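Local coordinates for probable ribosomal RNA small subunit methyltransferase (PDB 3DMH), which probably methylates the exocyclic N2 of a guanine in 16S ribosomal RNA, using S-adenosylmethionine as the methyl donor, at residues A101-V106 with A128-G133. Residues are numbered along the deposited sequence; the frame is centred on the assembly and turned at random.
Sequences AYDLVV and ALRMGG
Asp103 and Arg130 meet side chain to side chain, and their salt bridge illustrates how one charged pair can tie a strand to the turn beside it. NE of Arg130 lies 2.7 Å from OD1 of Asp103, which it approaches on the anti side. The oxygen sits almost in the guanidinium plane, at its edge, yet the carboxylate is turned 59° against that plane; OD1 alone meets Arg130, while OD2 accepts from Glu47 N. Arg130 gets there with CG between its backbone N and carbonyl carbon (chi1 68°) and the chain extended as far as NE. Its NH1 bends back to the carbonyl O of Met131, 2.7 Å away, within the type II turn that Gly133 N closes on Arg130 O. With an alanine in place of Arg130, OD1 would lose this guanidinium, probably weakening the tie between strand and turn, although Arg48 also pairs with it, and Met131 O would lose its NH1 donor. The backbones join by a short parallel bridge: Arg130 N reaches Tyr102 O at 2.9 Å, nearly straight, whereas Ala128 O receives weak bonds from the N atoms of Ala101 and Tyr102. That same oxygen faces the edge of the Tyr102 ring, whose CD2 also touches Ala128 CB at 3.9 Å. Beyond the bridge, CG2 of Val105 packs obliquely on CD2 of Leu129, 3.6 Å away, and the Leu129 methyl also lies against Asp103 O. The chain thus leaves helix 115-128 through short strand 129-130 and the turn, entering strand 133-140, parallel neighbour of strand 102-108: a beta-alpha-beta crossover of the Rossmann-like methyltransferase fold, here in the N-terminal sheet, away from the bound cofactor and guanosine.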
# COMPACT_ATOMS: atom_id res chain seq x y z
N ALA A 101 3.43 -16.19 -20.44
CA ALA A 101 4.81 -15.86 -20.73
C ALA A 101 5.78 -16.38 -19.69
O ALA A 101 6.97 -16.07 -19.76
CB ALA A 101 4.98 -14.33 -20.89
N TYR A 102 5.29 -17.15 -18.72
CA TYR A 102 6.12 -17.59 -17.59
C TYR A 102 5.99 -19.07 -17.34
O TYR A 102 4.94 -19.66 -17.56
CB TYR A 102 5.76 -16.82 -16.31
CG TYR A 102 5.99 -15.36 -16.50
CD1 TYR A 102 7.25 -14.80 -16.31
CD2 TYR A 102 4.95 -14.53 -16.94
CE1 TYR A 102 7.48 -13.46 -16.53
CE2 TYR A 102 5.17 -13.18 -17.16
CZ TYR A 102 6.44 -12.65 -16.95
OH TYR A 102 6.68 -11.31 -17.16
N ASP A 103 7.08 -19.67 -16.88
CA ASP A 103 7.09 -21.08 -16.50
C ASP A 103 6.78 -21.29 -15.01
O ASP A 103 6.28 -22.36 -14.61
CB ASP A 103 8.46 -21.68 -16.80
CG ASP A 103 8.90 -21.42 -18.22
OD1 ASP A 103 8.19 -21.86 -19.15
OD2 ASP A 103 9.97 -20.80 -18.41
N LEU A 104 7.06 -20.27 -14.20
CA LEU A 104 6.90 -20.37 -12.75
C LEU A 104 6.40 -19.05 -12.20
O LEU A 104 6.90 -18.00 -12.59
CB LEU A 104 8.26 -20.69 -12.12
CG LEU A 104 8.30 -20.99 -10.62
CD1 LEU A 104 7.55 -22.25 -10.27
CD2 LEU A 104 9.75 -21.10 -10.13
N VAL A 105 5.43 -19.12 -11.29
CA VAL A 105 4.97 -17.92 -10.58
C VAL A 105 5.15 -18.14 -9.08
O VAL A 105 4.93 -19.25 -8.57
CB VAL A 105 3.50 -17.57 -10.94
CG1 VAL A 105 2.95 -16.43 -10.07
CG2 VAL A 105 3.40 -17.20 -12.39
N VAL A 106 5.55 -17.08 -8.38
CA VAL A 106 5.65 -17.09 -6.93
C VAL A 106 4.64 -16.09 -6.37
O VAL A 106 4.63 -14.93 -6.79
CB VAL A 106 7.07 -16.75 -6.45
CG1 VAL A 106 7.11 -16.68 -4.93
CG2 VAL A 106 8.07 -17.84 -6.96
N ALA A 128 -0.69 -15.75 -16.25
CA ALA A 128 0.72 -15.53 -16.54
C ALA A 128 1.45 -16.80 -16.97
O ALA A 128 2.41 -16.72 -17.74
CB ALA A 128 1.41 -14.93 -15.31
N LEU A 129 1.01 -17.93 -16.44
CA LEU A 129 1.65 -19.21 -16.69
C LEU A 129 1.34 -19.75 -18.09
O LEU A 129 0.21 -19.67 -18.56
CB LEU A 129 1.20 -20.25 -15.64
CG LEU A 129 1.80 -20.08 -14.23
CD1 LEU A 129 1.13 -21.06 -13.26
CD2 LEU A 129 3.31 -20.28 -14.23
N ARG A 130 2.36 -20.31 -18.74
CA ARG A 130 2.14 -21.18 -19.89
C ARG A 130 1.42 -22.44 -19.42
O ARG A 130 1.43 -22.76 -18.24
CB ARG A 130 3.47 -21.58 -20.53
CG ARG A 130 4.33 -22.49 -19.66
CD ARG A 130 5.45 -23.15 -20.43
NE ARG A 130 6.39 -23.87 -19.56
CZ ARG A 130 6.23 -25.12 -19.13
NH1 ARG A 130 5.15 -25.82 -19.45
NH2 ARG A 130 7.17 -25.69 -18.38
N MET A 131 0.83 -23.18 -20.34
CA MET A 131 0.29 -24.48 -19.97
C MET A 131 1.42 -25.36 -19.43
O MET A 131 2.50 -25.41 -20.02
CB MET A 131 -0.34 -25.14 -21.20
CG MET A 131 -1.21 -26.37 -20.89
SD MET A 131 -2.58 -26.06 -19.75
CE MET A 131 -3.47 -24.74 -20.55
N GLY A 132 1.17 -26.02 -18.31
CA GLY A 132 2.19 -26.87 -17.67
C GLY A 132 3.13 -26.12 -16.73
O GLY A 132 3.98 -26.72 -16.08
N GLY A 133 2.97 -24.80 -16.66
CA GLY A 133 3.71 -23.95 -15.71
C GLY A 133 3.31 -24.25 -14.29
O GLY A 133 2.31 -24.90 -14.05